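Local coordinates for protein P43 (Trichuris muris, PDB 6QIX) that tethers to matrix and inhibits interleukin-13 function as the major protein secreted by this whipworm parasite, at residues N57-G60 and V61-P65; E150-P153 and K154-C157; F203-K206 and N207-H211; K311-P314 and H315-D319. All blocks are in the same frame, centred on the assembly; numbering follows the deposited sequence. Where two conformers were deposited one is given.

Contact 1: residues N57-G60 and V61-P65. With NAG (2-acetamido-2-deoxy-beta-D-glucopyranose), chain C.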
# COMPACT_ATOMS: atom_id res chain seq x y z
N ASN A 57 -15.01 7.15 5.30
CA ASN A 57 -15.50 5.87 5.81
C ASN A 57 -14.53 4.78 5.35
O ASN A 57 -14.57 4.37 4.19
CB ASN A 57 -16.92 5.58 5.34
CG ASN A 57 -17.38 4.18 5.69
OD1 ASN A 57 -16.70 3.47 6.43
ND2 ASN A 57 -18.55 3.77 5.17
N LEU A 58 -13.68 4.29 6.26
CA LEU A 58 -12.71 3.26 5.91
C LEU A 58 -13.20 1.86 6.23
O LEU A 58 -12.47 0.89 5.99
CB LEU A 58 -11.38 3.49 6.64
CG LEU A 58 -10.70 4.83 6.47
CD1 LEU A 58 -9.33 4.86 7.20
CD2 LEU A 58 -10.50 5.14 4.98
N THR A 59 -14.40 1.72 6.78
CA THR A 59 -14.91 0.40 7.09
C THR A 59 -14.93 -0.46 5.83
O THR A 59 -15.42 -0.03 4.79
CB THR A 59 -16.31 0.50 7.68
OG1 THR A 59 -16.27 1.34 8.84
CG2 THR A 59 -16.81 -0.88 8.09
N GLY A 60 -14.41 -1.67 5.93
CA GLY A 60 -14.41 -2.59 4.81
C GLY A 60 -13.20 -2.49 3.91
O GLY A 60 -13.00 -3.36 3.05
N VAL A 61 -12.37 -1.46 4.08
CA VAL A 61 -11.22 -1.28 3.22
C VAL A 61 -10.06 -2.16 3.66
O VAL A 61 -9.37 -2.74 2.83
CB VAL A 61 -10.82 0.21 3.19
CG1 VAL A 61 -9.58 0.40 2.34
CG2 VAL A 61 -11.97 1.06 2.70
N MET A 62 -9.80 -2.26 4.96
CA MET A 62 -8.70 -3.08 5.43
C MET A 62 -9.05 -3.66 6.79
O MET A 62 -8.28 -3.57 7.75
CB MET A 62 -7.39 -2.29 5.46
CG MET A 62 -7.51 -0.86 5.94
SD MET A 62 -5.95 -0.24 6.63
CE MET A 62 -4.75 -1.09 5.60
N ASP A 63 -10.23 -4.26 6.89
CA ASP A 63 -10.64 -4.92 8.12
C ASP A 63 -10.13 -6.36 8.14
O ASP A 63 -9.65 -6.89 7.13
CB ASP A 63 -12.16 -4.87 8.25
CG ASP A 63 -12.67 -3.45 8.51
OD1 ASP A 63 -11.88 -2.62 9.03
OD2 ASP A 63 -13.85 -3.17 8.19
N LEU A 64 -10.21 -6.98 9.33
CA LEU A 64 -9.87 -8.38 9.45
C LEU A 64 -10.91 -9.23 8.72
O LEU A 64 -12.08 -8.81 8.57
CB LEU A 64 -9.78 -8.78 10.91
CG LEU A 64 -8.77 -8.06 11.79
CD1 LEU A 64 -8.84 -8.67 13.23
CD2 LEU A 64 -7.36 -8.19 11.21
N PRO A 65 -10.53 -10.42 8.27
CA PRO A 65 -11.48 -11.24 7.52
C PRO A 65 -12.73 -11.54 8.34
O PRO A 65 -12.68 -11.65 9.56
CB PRO A 65 -10.70 -12.52 7.19
CG PRO A 65 -9.39 -12.43 7.94
CD PRO A 65 -9.17 -11.00 8.27
C1 NAG C . -19.09 2.44 5.45
C2 NAG C . -20.61 2.49 5.59
C3 NAG C . -21.15 1.09 5.91
C4 NAG C . -20.70 0.09 4.87
C5 NAG C . -19.17 0.11 4.74
C6 NAG C . -18.67 -0.79 3.63
C7 NAG C . -21.49 4.67 6.29
C8 NAG C . -21.86 5.54 7.46
N2 NAG C . -21.02 3.45 6.60
O3 NAG C . -22.58 1.12 5.95
O4 NAG C . -21.12 -1.22 5.23
O5 NAG C . -18.72 1.44 4.45
O6 NAG C . -18.60 -0.13 2.37
O7 NAG C . -21.61 5.05 5.13
O HOH W 1 -10.60 -0.80 7.01
O HOH W 2 -11.57 -5.42 4.47
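Asp63 turns its carboxylate back on the turn that precedes it, and OD2 receives the backbone N of Gly60 at 2.8 Å. The N-H comes from above the carboxylate plane, 56° out of it. With CG beside the backbone N of Asp63 (chi1 -69°), the group folds back toward Gly60, and its OD2 also passes CG2 of Thr59 at 3.7 Å. The turn itself is a type II beta turn over Leu58 to Val61, closed by Val61 N donating to Leu58 O at 3.0 Å. Gly60 occupies its third position with a positive phi of 89°, where a CB would meet the carbonyl O of Thr59. Val61 rests CB and the CG2 methyl against the same Leu58 O, each 3.3 Å away. A water joins the two halves from Leu58 O to Met62 N and Asp63 OD1. On the far flank, Asn57 OD1 accepts the backbone N of Thr59 at 2.9 Å, which makes an Asx turn, while the hydroxyl of Thr59 gives it only a weak bond. Asn57, Leu58 and Thr59 form an N-glycosylation sequon, and Asn57 ND2 is joined covalently to C1 of the sugar. Because the amide oxygen is engaged by the chain and the amide nitrogen by the sugar, the two ends of one side chain do separate work, and the Asx turn probably limits rotation at the root of the glycan.

Contact 2: residues E150-P153 and K154-C157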
# COMPACT_ATOMS: atom_id res chain seq x y z
N GLU A 150 4.05 6.84 7.39
CA GLU A 150 5.29 6.21 7.83
C GLU A 150 5.46 6.27 9.34
O GLU A 150 6.27 5.51 9.87
CB GLU A 150 6.50 6.85 7.16
CG GLU A 150 6.66 6.46 5.65
CD GLU A 150 6.88 4.96 5.49
OE1 GLU A 150 8.06 4.52 5.61
OE2 GLU A 150 5.87 4.22 5.27
N SER A 151 4.72 7.16 10.03
CA SER A 151 4.87 7.30 11.47
C SER A 151 4.10 6.22 12.23
O SER A 151 4.41 5.96 13.40
CB SER A 151 4.42 8.71 11.91
OG SER A 151 3.04 8.92 11.73
N ILE A 152 3.15 5.55 11.57
CA ILE A 152 2.46 4.42 12.21
C ILE A 152 3.46 3.30 12.47
O ILE A 152 4.28 2.99 11.58
CB ILE A 152 1.30 3.93 11.32
CG1 ILE A 152 0.47 5.10 10.80
CG2 ILE A 152 0.45 2.90 12.06
CD1 ILE A 152 -0.57 5.61 11.72
N PRO A 153 3.40 2.62 13.62
CA PRO A 153 4.36 1.54 13.89
C PRO A 153 4.30 0.44 12.83
O PRO A 153 3.22 0.00 12.42
CB PRO A 153 3.94 1.03 15.29
CG PRO A 153 3.27 2.19 15.91
CD PRO A 153 2.58 2.94 14.80
N LYS A 154 5.48 -0.00 12.37
CA LYS A 154 5.57 -0.94 11.26
C LYS A 154 5.50 -2.38 11.74
O LYS A 154 6.16 -2.77 12.71
CB LYS A 154 6.85 -0.67 10.49
CG LYS A 154 6.85 0.69 9.80
CD LYS A 154 7.98 0.81 8.83
CE LYS A 154 7.87 2.09 8.04
NZ LYS A 154 8.22 3.22 8.92
N LYS A 155 4.69 -3.18 11.06
CA LYS A 155 4.44 -4.54 11.53
C LYS A 155 5.47 -5.52 10.99
O LYS A 155 5.99 -5.37 9.87
CB LYS A 155 3.03 -5.00 11.12
CG LYS A 155 1.91 -4.51 12.02
CD LYS A 155 1.75 -3.03 11.77
CE LYS A 155 0.47 -2.45 12.28
NZ LYS A 155 0.58 -0.95 12.52
N HIS A 156 5.82 -6.49 11.84
CA HIS A 156 6.75 -7.59 11.57
C HIS A 156 6.06 -8.87 12.01
O HIS A 156 5.86 -9.08 13.22
CB HIS A 156 8.07 -7.39 12.30
CG HIS A 156 8.70 -6.03 12.07
ND1 HIS A 156 9.12 -5.59 10.83
CD2 HIS A 156 8.97 -5.01 12.93
CE1 HIS A 156 9.64 -4.38 10.93
NE2 HIS A 156 9.56 -4.00 12.20
N CYS A 157 5.68 -9.71 11.06
CA CYS A 157 4.86 -10.89 11.33
C CYS A 157 5.54 -12.16 10.87
O CYS A 157 6.18 -12.18 9.81
CB CYS A 157 3.49 -10.82 10.62
SG CYS A 157 2.51 -9.37 10.99
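Between Glu150 and Lys154 the backbone leaves helical values and straightens, with psi rising to 139° at Ile152 and staying extended through Pro153 into the strand that starts at Lys155. Two successive lysines reach back from this extended run to carbonyls behind them. Lys154 runs out nearly straight to CE and then bends at its last torsion (chi4 73°), which brings NZ to Glu150 O at 3.2 Å, in the carbonyl plane and on a lone pair. The same ammonium forms a salt bridge with Glu150 OE1 at 3.6 Å, the carboxylate having curled round at chi2 to approach it, so one residue holds the ammonium twice, by a neutral carbonyl and by a carboxylate. Lys155 bends earlier, at chi2, and its NZ gives Pro153 O a bond of 2.8 Å, again in the carbonyl plane. This NZ lies 3.9 Å from CG2 of Ile152 and has a second partner in the hydroxyl of Tyr37. The stretch leads from helix 139-151 to an edge strand, 155-160, of a three-stranded antiparallel sheet. Ile152 and Pro153 rest on Phe79 of strand 79-85, while the disulfide from Cys157 to Cys166 ties the new strand to its neighbour 163-168.

Contact 3: residues F203-K206 and N207-H211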
# COMPACT_ATOMS: atom_id res chain seq x y z
N PHE A 203 1.18 -2.94 -19.59
CA PHE A 203 1.20 -4.36 -19.86
C PHE A 203 1.74 -4.65 -21.26
O PHE A 203 1.69 -3.79 -22.15
CB PHE A 203 -0.23 -4.92 -19.75
CG PHE A 203 -0.83 -4.71 -18.39
CD1 PHE A 203 -0.50 -5.55 -17.33
CD2 PHE A 203 -1.70 -3.67 -18.16
CE1 PHE A 203 -1.06 -5.36 -16.06
CE2 PHE A 203 -2.26 -3.49 -16.88
CZ PHE A 203 -1.90 -4.30 -15.84
N PRO A 204 2.21 -5.87 -21.50
CA PRO A 204 2.20 -7.04 -20.60
C PRO A 204 3.05 -6.91 -19.33
O PRO A 204 3.97 -6.08 -19.22
CB PRO A 204 2.75 -8.17 -21.48
CG PRO A 204 3.48 -7.50 -22.57
CD PRO A 204 2.78 -6.20 -22.81
N LEU A 205 2.73 -7.75 -18.36
CA LEU A 205 3.45 -7.71 -17.08
C LEU A 205 4.96 -7.87 -17.25
O LEU A 205 5.74 -7.20 -16.56
CB LEU A 205 2.91 -8.80 -16.16
CG LEU A 205 3.52 -8.94 -14.78
CD1 LEU A 205 3.24 -7.68 -13.96
CD2 LEU A 205 2.91 -10.20 -14.15
N LYS A 206 5.40 -8.73 -18.18
CA LYS A 206 6.84 -8.88 -18.39
C LYS A 206 7.51 -7.56 -18.80
O LYS A 206 8.69 -7.33 -18.46
CB LYS A 206 7.13 -10.00 -19.39
CG LYS A 206 6.55 -9.81 -20.75
CD LYS A 206 6.96 -10.96 -21.69
CE LYS A 206 6.18 -10.91 -23.00
NZ LYS A 206 6.37 -9.63 -23.70
N ASN A 207 6.80 -6.69 -19.52
CA ASN A 207 7.40 -5.40 -19.86
C ASN A 207 7.48 -4.51 -18.63
O ASN A 207 8.48 -3.79 -18.43
CB ASN A 207 6.62 -4.67 -20.95
CG ASN A 207 6.76 -5.31 -22.29
OD1 ASN A 207 7.44 -6.32 -22.44
ND2 ASN A 207 6.09 -4.73 -23.29
N ILE A 208 6.46 -4.53 -17.78
CA ILE A 208 6.51 -3.75 -16.54
C ILE A 208 7.70 -4.18 -15.69
O ILE A 208 8.45 -3.35 -15.16
CB ILE A 208 5.19 -3.90 -15.75
CG1 ILE A 208 4.03 -3.23 -16.48
CG2 ILE A 208 5.29 -3.29 -14.36
CD1 ILE A 208 2.69 -3.48 -15.88
N VAL A 209 7.88 -5.49 -15.55
CA VAL A 209 8.97 -6.03 -14.74
C VAL A 209 10.31 -5.61 -15.33
O VAL A 209 11.20 -5.14 -14.61
CB VAL A 209 8.85 -7.56 -14.64
CG1 VAL A 209 10.12 -8.19 -14.06
CG2 VAL A 209 7.68 -7.91 -13.80
N SER A 210 10.47 -5.77 -16.64
CA SER A 210 11.75 -5.41 -17.24
C SER A 210 12.03 -3.94 -17.07
O SER A 210 13.17 -3.54 -16.84
CB SER A 210 11.76 -5.80 -18.72
OG SER A 210 11.66 -7.20 -18.79
N HIS A 211 11.00 -3.10 -17.12
CA HIS A 211 11.21 -1.66 -16.99
C HIS A 211 11.60 -1.30 -15.57
O HIS A 211 12.42 -0.39 -15.36
CB HIS A 211 9.94 -0.90 -17.41
CG HIS A 211 9.89 -0.58 -18.87
ND1 HIS A 211 8.89 -1.04 -19.71
CD2 HIS A 211 10.72 0.15 -19.66
CE1 HIS A 211 9.10 -0.59 -20.94
NE2 HIS A 211 10.20 0.13 -20.93
O HOH W 3 4.39 -2.49 -22.57
O HOH W 4 10.54 -9.38 -17.72
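Phe203 and Ile208 pack side by side at the start of helix 205-216, a helix N terminus with Pro204, itself preceded by a cis peptide bond, at the N-cap. The isoleucine is extended beyond CG1 (chi2 172°), which carries CD1 over one face of the phenyl ring, offset toward the rim and 4.1 Å from Phe203 CD1. Leu205, one turn before Val209, meets it more loosely, CG to CG2 at 4.4 Å. The carbonyl of the N-cap residue is gripped twice: Ile208 N reaches Pro204 O in the carbonyl plane at 3.3 Å, while Asn207 N comes to it at 2.9 Å from above that plane. On the outer side Asn207 has CG beside its own backbone N (chi1 -71°), and its amide thereby lies across the proline ring, ND2 3.7 Å from Pro204 CD. Lys206 keeps CG in the crowded position between N and the carbonyl carbon (chi1 59°). Its chain consequently runs alongside Asn207, and the bend at chi4 leaves NZ 3.7 Å from Asn207 OD1. Pro329 and Leu328, in a loop, touch Phe203 and Leu205 respectively. The asparagine nitrogen is also held through a water, which accepts from Asn207 ND2 at 2.9 Å and donates to Phe203 O at 3.0 Å.

Contact 4: residues K311-P314 and H315-D319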
# COMPACT_ATOMS: atom_id res chain seq x y z
N LYS A 311 10.81 -20.36 -0.66
CA LYS A 311 12.16 -19.80 -0.69
C LYS A 311 12.63 -19.35 0.70
O LYS A 311 13.68 -18.69 0.81
CB LYS A 311 12.21 -18.63 -1.69
CG LYS A 311 11.77 -19.05 -3.09
CD LYS A 311 12.50 -18.30 -4.21
CE LYS A 311 13.03 -19.28 -5.28
NZ LYS A 311 13.79 -18.57 -6.34
N HIS A 312 11.87 -19.69 1.74
CA HIS A 312 12.21 -19.39 3.12
C HIS A 312 12.53 -17.92 3.34
O HIS A 312 13.54 -17.56 3.97
CB HIS A 312 13.38 -20.26 3.56
CG HIS A 312 13.30 -21.65 3.02
ND1 HIS A 312 12.53 -22.63 3.61
CD2 HIS A 312 13.91 -22.24 1.96
CE1 HIS A 312 12.66 -23.76 2.93
NE2 HIS A 312 13.49 -23.54 1.92
N MET A 313 11.62 -17.05 2.88
CA MET A 313 11.89 -15.63 2.99
C MET A 313 11.64 -15.14 4.41
O MET A 313 10.56 -15.36 4.96
CB MET A 313 10.99 -14.84 2.07
CG MET A 313 11.22 -15.06 0.59
SD MET A 313 10.34 -13.75 -0.31
CE MET A 313 10.93 -14.21 -1.96
N PRO A 314 12.60 -14.47 5.02
CA PRO A 314 12.31 -13.78 6.28
C PRO A 314 11.33 -12.65 6.06
O PRO A 314 11.16 -12.15 4.93
CB PRO A 314 13.67 -13.24 6.74
CG PRO A 314 14.51 -13.23 5.56
CD PRO A 314 13.98 -14.25 4.57
N HIS A 315 10.70 -12.22 7.17
CA HIS A 315 9.60 -11.26 7.04
C HIS A 315 10.06 -9.97 6.33
O HIS A 315 9.29 -9.40 5.55
CB HIS A 315 8.92 -10.93 8.39
CG HIS A 315 9.83 -10.44 9.47
ND1 HIS A 315 10.34 -9.16 9.49
CD2 HIS A 315 10.30 -11.06 10.58
CE1 HIS A 315 11.14 -9.03 10.54
NE2 HIS A 315 11.11 -10.16 11.23
N TRP A 316 11.30 -9.53 6.56
CA TRP A 316 11.73 -8.24 5.98
C TRP A 316 11.88 -8.34 4.46
O TRP A 316 11.65 -7.36 3.72
CB TRP A 316 13.05 -7.77 6.62
CG TRP A 316 14.23 -8.72 6.45
CD1 TRP A 316 14.69 -9.67 7.36
CD2 TRP A 316 15.10 -8.80 5.32
NE1 TRP A 316 15.75 -10.35 6.83
CE2 TRP A 316 16.04 -9.83 5.58
CE3 TRP A 316 15.17 -8.09 4.09
CZ2 TRP A 316 17.04 -10.18 4.66
CZ3 TRP A 316 16.15 -8.43 3.18
CH2 TRP A 316 17.10 -9.48 3.49
N LYS A 317 12.22 -9.52 3.98
CA LYS A 317 12.37 -9.74 2.56
C LYS A 317 11.01 -9.95 1.90
O LYS A 317 10.73 -9.36 0.85
CB LYS A 317 13.32 -10.90 2.31
CG LYS A 317 13.60 -11.13 0.83
CD LYS A 317 14.49 -12.33 0.57
CE LYS A 317 15.82 -12.20 1.26
NZ LYS A 317 16.89 -12.85 0.46
N ARG A 318 10.16 -10.80 2.52
CA ARG A 318 8.78 -10.94 2.04
C ARG A 318 8.09 -9.58 1.94
O ARG A 318 7.43 -9.27 0.94
CB ARG A 318 8.03 -11.86 2.99
CG ARG A 318 6.60 -12.25 2.58
CD ARG A 318 5.50 -11.25 3.09
NE ARG A 318 5.68 -10.95 4.51
CZ ARG A 318 5.37 -11.77 5.51
NH1 ARG A 318 4.84 -12.95 5.26
NH2 ARG A 318 5.64 -11.43 6.76
N ASP A 319 8.20 -8.76 2.99
CA ASP A 319 7.53 -7.46 3.02
C ASP A 319 8.07 -6.56 1.91
O ASP A 319 7.30 -5.83 1.23
CB ASP A 319 7.73 -6.81 4.39
CG ASP A 319 6.93 -7.51 5.50
OD1 ASP A 319 6.00 -8.27 5.13
OD2 ASP A 319 7.21 -7.26 6.72
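Pro314 lies against the indole of Trp316, the two side chains running together in one direction, while Met313 and Lys317 pack beside it. Met313 packs against the first turn of helix 315-325: extended beyond CG, it lays SD 4.0 Å from Arg318 CA, and it also touches Ser308 of helix 292-310. Its CG meets Lys317 CD at 4.3 Å. Lys317 crosses the proline ring at an angle, CB 4.1 Å from Pro314 CD, and then carries the rest of its chain away. Proline CG comes within 3.4 Å of Trp316 NE1 and 3.7 Å of CE2, so the pyrrole half of the indole does the touching; a chi1 of 60° swings the indole back beside the residue before the helix. Pro314 occupies the N-cap of helix 315-325, and the preceding helix 292-310 closes in a Schellman motif with His312 at the positive-phi position, so the few residues between make a short helix-to-helix connection. The proline carbonyl starts the new helix: Arg318 N meets Pro314 O nearly along the C=O axis at 2.9 Å, and Lys317 N adds a weak bond to the same atom. The Arg318 chain turns off elsewhere, bent at chi2 and chi3, and NE forms a salt bridge with Asp319 OD1 at 2.8 Å.

Read from the N terminus, the four contacts follow one another in series, and none nests in or crosses another. Contact 1 closes a tight turn in the loop between helix 39-49 and strand 79-85. Contact 2 then makes the passage from helix 139-151 to strand 155-160, contact 3 opens helix 205-216, and contact 4 joins helix 292-310 to helix 315-325. Contacts 2 and 4, distant along the chain, meet in space: the guanidinium of Arg318 probably bonds weakly to Cys157 O, and the rings of His156 and His315 come together, tying an edge strand to a later helix. Contact 3 stands apart, its centre about 30 Å from that of contact 2.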